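Local coordinates for protein AxyAgu115A (Amphibacillus xylanus NBRC 15112, PDB 6NPS) that probably acts as a family GH115 alpha-glucuronidase, a hydrolase that releases glucuronic acid side groups from glucuronoxylan-type hemicellulose, at residues Pro868-Val872 against Gly898-Asp902; Leu352-Pro358 against Asn386-Thr392. The protein carries 3 engineered substitutions. All blocks are in the same frame, centred on the assembly; numbering follows the deposited sequence.

Contact 1: residues Pro868-Val872 against Gly898-Asp902; sequences PSNPV and GYHVD
N870 and V901 mark the nearest backbone approach, 7.4 Å between their CA atoms, and neither P868-V872 nor G898-D902 forms helix or strand; two irregular loops therefore meet through side chains, with no main-chain hydrogen bond joining them. With CG of Y899 anti to the backbone N (chi1 179°), its ring projects at the other loop, and Y899 OH donates to N870 OD1 at 2.7 Å. The hydroxyl lies nearly on the line of the C=O bond (168° at the oxygen), while OD1 sits at the edge of the ring, close to its plane; amide and ring planes are 33° apart. V901 crosses the asparagine at about a right angle and rests its CG2 methyl 3.4 Å from N870 OD1. P871, next to N870, brings its CD to 3.9 Å from Y899 CE2, an oblique apolar approach. W906 of helix 904-912 packs on N870, Y899 and V901. N870 ND2 is bonded to L390 O and D385 OD2, so both ends of the buried amide have partners. That pattern is consistent with one orientation of the amide: the oxygen accepts from the tyrosine within the C-terminal domain, and the nitrogen donates toward the loop after strand 379-383, in the TIM-barrel-clan region of family 115.

Contact 2: residues Leu352-Pro358 against Asn386-Thr392; sequences LYKEVEP and NHGNLRT
E357 and R391 lie alongside each other, pointing in opposite senses, and together they bury about half of the contact surface. E357 keeps CG anti to its backbone N (chi1 -165°) and runs extended beyond it, which carries the carboxylate across to R391 and T392. R391 bends at chi3 (65°), laying its guanidinium against that acid: E357 OE1 lies over one face, forming a salt bridge to R391 NH2 at 2.9 Å, and the two planes are 57° apart, so this is not a coplanar, two-pronged pair. Water 1 closes a second route, donating to E357 OE1 and accepting from R391 NE.

The other carboxylate oxygen holds T392 twice. T392 OG1 donates to E357 OE2 at 2.6 Å from well above the carboxylate plane, and T392 N adds a longer bond on the syn side. R391 NH1, meanwhile, donates at 3.1 Å to K354 O, nearly within the guanidinium plane. K354 O also accepts from E357 N, from the opposite face of its carbonyl plane, just after the type II' turn Y353-V356, which V356 N closes on Y353 O at 3.0 Å.

At the far end, Y353 OH approaches N386 OD1, whose position is less certain, and K354 CE packs 3.3 Å from N386 ND2. Y353 OH also bonds a glycerol, probably from the crystallisation liquor, while its ring stacks on H246.

The turn follows strand 348-351 and leads into helix 356-361, whereas N386-T392 follows strand 379-383; the contact thus joins two successive strand-end loops of the eight-stranded parallel barrel, with H410 of strand 405-410 against Y353 and N386.

From the N terminus, contact 2 comes first: it closes a loop of 27 residues that includes strand 379-383, within the family 115 region. Contact 1 opens only much later and closes 25 residues containing strands 879-884 and 890-893 of the C-terminal domain. The two are in series, neither nesting nor crossing, yet their centres lie about 10 Å apart. The loop 386-392 bridges them: besides the bond from the asparagine amide of contact 1, P868 O packs on N389 CG at 3.4 Å, and V872 O packs on T392 CB at 3.6 Å. The loop 386-392 thereby contacts both helix 356-361, through E357, and the C-terminal domain loop 868-872.

Contact 1: residues Pro868-Val872 against Gly898-Asp902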
ATOM      1  N   PRO A 868       2.503  19.740 -21.456  1.00 31.88           N
ATOM      2  CA  PRO A 868       1.011  19.690 -21.462  1.00 35.66           C
ATOM      3  C   PRO A 868       0.369  21.015 -21.868  1.00 40.67           C
ATOM      4  O   PRO A 868      -0.249  21.740 -21.085  1.00 38.73           O
ATOM      5  CB  PRO A 868       0.681  19.310 -20.011  1.00 36.14           C
ATOM      6  CG  PRO A 868       1.774  19.903 -19.204  1.00 34.06           C
ATOM      7  CD  PRO A 868       3.046  19.769 -20.083  1.00 36.68           C
ATOM      8  N   SER A 869       0.513  21.347 -23.135  1.00 37.84           N
ATOM      9  CA  SER A 869      -0.108  22.520 -23.726  1.00 38.58           C
ATOM     10  C   SER A 869      -1.577  22.267 -24.044  1.00 42.48           C
ATOM     11  O   SER A 869      -2.006  21.132 -24.281  1.00 42.48           O
ATOM     12  CB  SER A 869       0.634  22.904 -25.004  1.00 40.74           C
ATOM     13  OG  SER A 869       1.764  23.664 -24.656  1.00 50.46           O
ATOM     14  N   ASN A 870      -2.341  23.354 -24.099  1.00 37.56           N
ATOM     15  CA  ASN A 870      -3.737  23.253 -24.459  1.00 31.58           C
ATOM     16  C   ASN A 870      -3.940  23.715 -25.896  1.00 35.09           C
ATOM     17  O   ASN A 870      -3.176  24.552 -26.383  1.00 36.40           O
ATOM     18  CB  ASN A 870      -4.565  24.113 -23.497  1.00 31.41           C
ATOM     19  CG  ASN A 870      -4.398  23.670 -22.072  1.00 36.13           C
ATOM     20  OD1 ASN A 870      -4.659  22.506 -21.768  1.00 37.89           O
ATOM     21  ND2 ASN A 870      -3.950  24.563 -21.187  1.00 29.93           N
ATOM     22  N   PRO A 871      -4.941  23.193 -26.615  1.00 36.57           N
ATOM     23  CA  PRO A 871      -5.181  23.662 -27.984  1.00 39.67           C
ATOM     24  C   PRO A 871      -5.367  25.173 -28.025  1.00 42.00           C
ATOM     25  O   PRO A 871      -5.996  25.770 -27.138  1.00 37.13           O
ATOM     26  CB  PRO A 871      -6.479  22.944 -28.395  1.00 43.42           C
ATOM     27  CG  PRO A 871      -6.654  21.818 -27.433  1.00 41.98           C
ATOM     28  CD  PRO A 871      -5.966  22.227 -26.167  1.00 40.65           C
ATOM     29  N   VAL A 872      -4.846  25.795 -29.096  1.00 37.71           N
ATOM     30  CA  VAL A 872      -4.914  27.259 -29.231  1.00 38.07           C
ATOM     31  C   VAL A 872      -6.197  27.753 -29.879  1.00 35.51           C
ATOM     32  O   VAL A 872      -6.438  28.976 -29.902  1.00 40.97           O
ATOM     33  CB  VAL A 872      -3.730  27.826 -30.048  1.00 36.55           C
ATOM     34  CG1 VAL A 872      -2.447  27.440 -29.400  1.00 37.90           C
ATOM     35  CG2 VAL A 872      -3.787  27.321 -31.517  1.00 35.01           C
ATOM     36  N   GLY A 898     -11.908  13.486 -25.950  1.00 57.06           N
ATOM     37  CA  GLY A 898     -12.680  14.304 -25.036  1.00 57.12           C
ATOM     38  C   GLY A 898     -11.887  15.282 -24.201  1.00 57.69           C
ATOM     39  O   GLY A 898     -12.402  15.780 -23.194  1.00 57.21           O
ATOM     40  N   TYR A 899     -10.648  15.584 -24.595  1.00 52.71           N
ATOM     41  CA  TYR A 899      -9.790  16.441 -23.793  1.00 44.10           C
ATOM     42  C   TYR A 899     -10.404  17.821 -23.588  1.00 43.76           C
ATOM     43  O   TYR A 899     -10.992  18.399 -24.505  1.00 45.91           O
ATOM     44  CB  TYR A 899      -8.429  16.586 -24.472  1.00 44.35           C
ATOM     45  CG  TYR A 899      -7.503  17.466 -23.703  1.00 44.77           C
ATOM     46  CD1 TYR A 899      -6.659  16.932 -22.745  1.00 41.82           C
ATOM     47  CD2 TYR A 899      -7.449  18.843 -23.947  1.00 44.64           C
ATOM     48  CE1 TYR A 899      -5.803  17.741 -22.031  1.00 38.97           C
ATOM     49  CE2 TYR A 899      -6.581  19.658 -23.234  1.00 42.83           C
ATOM     50  CZ  TYR A 899      -5.778  19.095 -22.280  1.00 38.88           C
ATOM     51  OH  TYR A 899      -4.924  19.871 -21.562  1.00 40.97           O
ATOM     52  N   HIS A 900     -10.234  18.372 -22.387  1.00 40.81           N
ATOM     53  CA  HIS A 900     -10.613  19.763 -22.151  1.00 42.11           C
ATOM     54  C   HIS A 900     -10.001  20.204 -20.833  1.00 42.08           C
ATOM     55  O   HIS A 900      -9.861  19.404 -19.904  1.00 38.61           O
ATOM     56  CB  HIS A 900     -12.151  19.967 -22.140  1.00 46.08           C
ATOM     57  CG  HIS A 900     -12.860  19.188 -21.073  1.00 51.05           C
ATOM     58  ND1 HIS A 900     -13.078  17.829 -21.169  1.00 53.17           N
ATOM     59  CD2 HIS A 900     -13.401  19.570 -19.890  1.00 49.53           C
ATOM     60  CE1 HIS A 900     -13.715  17.409 -20.087  1.00 51.87           C
ATOM     61  NE2 HIS A 900     -13.921  18.446 -19.297  1.00 48.69           N
ATOM     62  N   VAL A 901      -9.615  21.476 -20.768  1.00 41.42           N
ATOM     63  CA  VAL A 901      -9.155  22.034 -19.505  1.00 40.60           C
ATOM     64  C   VAL A 901     -10.204  21.785 -18.421  1.00 46.99           C
ATOM     65  O   VAL A 901     -11.420  21.901 -18.655  1.00 40.90           O
ATOM     66  CB  VAL A 901      -8.844  23.530 -19.696  1.00 43.32           C
ATOM     67  CG1 VAL A 901      -8.534  24.206 -18.368  1.00 43.00           C
ATOM     68  CG2 VAL A 901      -7.666  23.687 -20.678  1.00 39.39           C
ATOM     69  N   ASP A 902      -9.725  21.397 -17.235  1.00 45.18           N
ATOM     70  CA  ASP A 902     -10.459  20.991 -16.049  1.00 50.24           C
ATOM     71  C   ASP A 902     -11.010  19.573 -16.170  1.00 48.70           C
ATOM     72  O   ASP A 902     -11.679  19.120 -15.238  1.00 48.25           O
ATOM     73  CB  ASP A 902     -11.606  21.949 -15.680  1.00 57.97           C
ATOM     74  CG  ASP A 902     -11.097  23.320 -15.258  1.00 69.70           C
ATOM     75  OD1 ASP A 902     -11.660  24.345 -15.721  1.00 74.76           O
ATOM     76  OD2 ASP A 902     -10.116  23.370 -14.475  1.00 68.71           O
TER

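Contact 2: residues Leu352-Pro358 against Asn386-Thr392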
ATOM      1  N   LEU A 352     -12.169  36.451 -20.026  1.00 51.71           N
ATOM      2  CA  LEU A 352     -12.607  35.132 -20.486  1.00 56.90           C
ATOM      3  C   LEU A 352     -12.016  34.039 -19.590  1.00 58.30           C
ATOM      4  O   LEU A 352     -11.325  33.135 -20.044  1.00 52.40           O
ATOM      5  CB  LEU A 352     -12.221  34.923 -21.943  1.00 54.74           C
ATOM      6  CG  LEU A 352     -12.658  36.080 -22.819  1.00 54.91           C
ATOM      7  CD1 LEU A 352     -12.349  35.779 -24.270  1.00 58.24           C
ATOM      8  CD2 LEU A 352     -14.137  36.400 -22.620  1.00 54.89           C
ATOM      9  N   TYR A 353     -12.296  34.151 -18.284  1.00 61.09           N
ATOM     10  CA  TYR A 353     -11.679  33.302 -17.260  1.00 57.97           C
ATOM     11  C   TYR A 353     -12.531  32.064 -17.004  1.00 56.78           C
ATOM     12  O   TYR A 353     -13.736  32.182 -16.772  1.00 48.68           O
ATOM     13  CB  TYR A 353     -11.475  34.072 -15.944  1.00 51.16           C
ATOM     14  CG  TYR A 353     -10.758  33.295 -14.833  1.00 45.86           C
ATOM     15  CD1 TYR A 353      -9.429  32.861 -14.993  1.00 44.80           C
ATOM     16  CD2 TYR A 353     -11.407  32.979 -13.640  1.00 47.51           C
ATOM     17  CE1 TYR A 353      -8.778  32.153 -13.996  1.00 46.65           C
ATOM     18  CE2 TYR A 353     -10.768  32.279 -12.620  1.00 48.34           C
ATOM     19  CZ  TYR A 353      -9.441  31.858 -12.806  1.00 49.79           C
ATOM     20  OH  TYR A 353      -8.774  31.146 -11.821  1.00 46.80           O
ATOM     21  N   LYS A 354     -11.875  30.884 -17.017  1.00 59.19           N
ATOM     22  CA  LYS A 354     -12.465  29.562 -16.787  1.00 56.71           C
ATOM     23  C   LYS A 354     -13.712  29.329 -17.632  1.00 54.57           C
ATOM     24  O   LYS A 354     -13.640  29.327 -18.867  1.00 52.35           O
ATOM     25  CB  LYS A 354     -12.793  29.359 -15.303  1.00 62.80           C
ATOM     26  CG  LYS A 354     -11.616  28.853 -14.473  1.00 68.71           C
ATOM     27  CD  LYS A 354     -11.813  29.208 -13.015  1.00 77.84           C
ATOM     28  CE  LYS A 354     -11.020  28.301 -12.100  1.00 82.49           C
ATOM     29  NZ  LYS A 354     -11.733  27.008 -11.901  1.00 87.07           N
ATOM     30  N   GLU A 355     -14.871  29.156 -16.973  1.00 54.62           N
ATOM     31  CA  GLU A 355     -16.092  28.831 -17.692  1.00 56.81           C
ATOM     32  C   GLU A 355     -16.525  29.926 -18.660  1.00 57.22           C
ATOM     33  O   GLU A 355     -17.388  29.670 -19.507  1.00 58.45           O
ATOM     34  CB  GLU A 355     -17.224  28.534 -16.684  1.00 57.51           C
ATOM     35  CG  GLU A 355     -17.903  29.783 -16.099  1.00 58.87           C
ATOM     36  CD  GLU A 355     -17.185  30.331 -14.850  1.00 64.09           C
ATOM     37  OE1 GLU A 355     -16.240  29.666 -14.339  1.00 58.93           O
ATOM     38  OE2 GLU A 355     -17.567  31.434 -14.383  1.00 65.49           O
ATOM     39  N   VAL A 356     -15.960  31.134 -18.557  1.00 57.54           N
ATOM     40  CA  VAL A 356     -16.420  32.239 -19.403  1.00 62.55           C
ATOM     41  C   VAL A 356     -15.920  32.083 -20.847  1.00 57.98           C
ATOM     42  O   VAL A 356     -16.611  32.498 -21.794  1.00 54.31           O
ATOM     43  CB  VAL A 356     -15.997  33.605 -18.810  1.00 66.21           C
ATOM     44  CG1 VAL A 356     -16.628  34.753 -19.626  1.00 62.51           C
ATOM     45  CG2 VAL A 356     -16.379  33.715 -17.324  1.00 69.94           C
ATOM     46  N   GLU A 357     -14.718  31.512 -21.043  1.00 52.90           N
ATOM     47  CA  GLU A 357     -14.201  31.262 -22.395  1.00 50.60           C
ATOM     48  C   GLU A 357     -15.191  30.496 -23.274  1.00 53.47           C
ATOM     49  O   GLU A 357     -15.424  30.930 -24.415  1.00 55.24           O
ATOM     50  CB  GLU A 357     -12.837  30.543 -22.319  1.00 55.60           C
ATOM     51  CG  GLU A 357     -12.020  30.551 -23.635  1.00 60.42           C
ATOM     52  CD  GLU A 357     -10.689  29.760 -23.558  1.00 67.55           C
ATOM     53  OE1 GLU A 357     -10.740  28.524 -23.339  1.00 66.87           O
ATOM     54  OE2 GLU A 357      -9.597  30.372 -23.737  1.00 64.82           O
ATOM     55  N   PRO A 358     -15.822  29.394 -22.826  1.00 57.06           N
ATOM     56  CA  PRO A 358     -16.957  28.853 -23.604  1.00 58.71           C
ATOM     57  C   PRO A 358     -18.092  29.855 -23.826  1.00 58.70           C
ATOM     58  O   PRO A 358     -18.810  29.752 -24.827  1.00 54.16           O
ATOM     59  CB  PRO A 358     -17.416  27.652 -22.762  1.00 58.49           C
ATOM     60  CG  PRO A 358     -16.174  27.203 -22.046  1.00 58.52           C
ATOM     61  CD  PRO A 358     -15.428  28.476 -21.729  1.00 59.50           C
ATOM     62  N   ASN A 386      -4.606  28.126 -15.046  1.00 28.09           N
ATOM     63  CA  ASN A 386      -4.379  28.279 -13.610  1.00 27.51           C
ATOM     64  C   ASN A 386      -3.102  27.542 -13.240  1.00 29.29           C
ATOM     65  O   ASN A 386      -2.669  27.626 -12.092  1.00 29.32           O
ATOM     66  CB  ASN A 386      -5.575  27.824 -12.734  1.00 29.13           C
ATOM     67  CG  ASN A 386      -6.787  28.728 -12.933  1.00 34.89           C
ATOM     68  OD1 ASN A 386      -6.668  29.944 -12.767  1.00 33.99           O
ATOM     69  ND2 ASN A 386      -7.929  28.161 -13.309  1.00 36.47           N
ATOM     70  N   HIS A 387      -2.449  26.884 -14.198  1.00 26.97           N
ATOM     71  CA  HIS A 387      -1.220  26.158 -13.935  1.00 30.04           C
ATOM     72  C   HIS A 387      -0.096  26.581 -14.853  1.00 33.29           C
ATOM     73  O   HIS A 387       0.928  25.903 -14.907  1.00 30.99           O
ATOM     74  CB  HIS A 387      -1.492  24.669 -14.026  1.00 29.80           C
ATOM     75  CG  HIS A 387      -2.361  24.218 -12.900  1.00 30.29           C
ATOM     76  ND1 HIS A 387      -1.848  23.648 -11.753  1.00 29.95           N
ATOM     77  CD2 HIS A 387      -3.694  24.346 -12.706  1.00 29.62           C
ATOM     78  CE1 HIS A 387      -2.835  23.409 -10.912  1.00 32.23           C
ATOM     79  NE2 HIS A 387      -3.970  23.834 -11.460  1.00 31.06           N
ATOM     80  N   GLY A 388      -0.264  27.690 -15.570  1.00 30.17           N
ATOM     81  CA  GLY A 388       0.822  28.211 -16.365  1.00 28.34           C
ATOM     82  C   GLY A 388       0.842  27.744 -17.803  1.00 31.25           C
ATOM     83  O   GLY A 388       1.834  28.004 -18.509  1.00 29.14           O
ATOM     84  N   ASN A 389      -0.231  27.116 -18.270  1.00 27.07           N
ATOM     85  CA  ASN A 389      -0.386  26.703 -19.661  1.00 29.21           C
ATOM     86  C   ASN A 389      -1.477  27.566 -20.275  1.00 27.71           C
ATOM     87  O   ASN A 389      -2.597  27.595 -19.759  1.00 31.86           O
ATOM     88  CB  ASN A 389      -0.767  25.228 -19.745  1.00 28.44           C
ATOM     89  CG  ASN A 389       0.160  24.366 -18.929  1.00 35.02           C
ATOM     90  OD1 ASN A 389       1.361  24.219 -19.277  1.00 35.98           O
ATOM     91  ND2 ASN A 389      -0.365  23.786 -17.835  1.00 29.88           N
ATOM     92  N   LEU A 390      -1.154  28.278 -21.353  1.00 30.72           N
ATOM     93  CA  LEU A 390      -2.192  29.056 -22.022  1.00 33.56           C
ATOM     94  C   LEU A 390      -3.346  28.155 -22.438  1.00 35.46           C
ATOM     95  O   LEU A 390      -3.208  26.933 -22.549  1.00 32.71           O
ATOM     96  CB  LEU A 390      -1.652  29.760 -23.262  1.00 31.54           C
ATOM     97  CG  LEU A 390      -0.365  30.568 -23.057  1.00 38.17           C
ATOM     98  CD1 LEU A 390      -0.012  31.348 -24.339  1.00 39.19           C
ATOM     99  CD2 LEU A 390      -0.439  31.519 -21.851  1.00 35.44           C
ATOM    100  N   ARG A 391      -4.486  28.794 -22.687  1.00 29.21           N
ATOM    101  CA  ARG A 391      -5.647  28.160 -23.288  1.00 36.15           C
ATOM    102  C   ARG A 391      -5.773  28.637 -24.731  1.00 36.53           C
ATOM    103  O   ARG A 391      -4.776  28.657 -25.462  1.00 40.52           O
ATOM    104  CB  ARG A 391      -6.900  28.485 -22.439  1.00 35.20           C
ATOM    105  CG  ARG A 391      -6.765  27.944 -20.999  1.00 37.08           C
ATOM    106  CD  ARG A 391      -7.996  28.338 -20.137  1.00 43.42           C
ATOM    107  NE  ARG A 391      -9.180  27.695 -20.670  1.00 56.02           N
ATOM    108  CZ  ARG A 391     -10.419  27.924 -20.249  1.00 71.32           C
ATOM    109  NH1 ARG A 391     -10.648  28.810 -19.282  1.00 76.66           N
ATOM    110  NH2 ARG A 391     -11.432  27.275 -20.810  1.00 72.29           N
ATOM    111  N   THR A 392      -6.968  29.001 -25.175  1.00 35.94           N
ATOM    112  CA  THR A 392      -7.087  29.462 -26.553  1.00 36.36           C
ATOM    113  C   THR A 392      -6.527  30.870 -26.690  1.00 39.52           C
ATOM    114  O   THR A 392      -6.357  31.607 -25.709  1.00 39.68           O
ATOM    115  CB  THR A 392      -8.522  29.445 -27.041  1.00 44.42           C
ATOM    116  OG1 THR A 392      -9.271  30.413 -26.303  1.00 49.53           O
ATOM    117  CG2 THR A 392      -9.106  28.055 -26.866  1.00 38.61           C
TER
HETATM  118  O   HOH W   1      -9.481  26.226 -23.242  1.00 36.02           O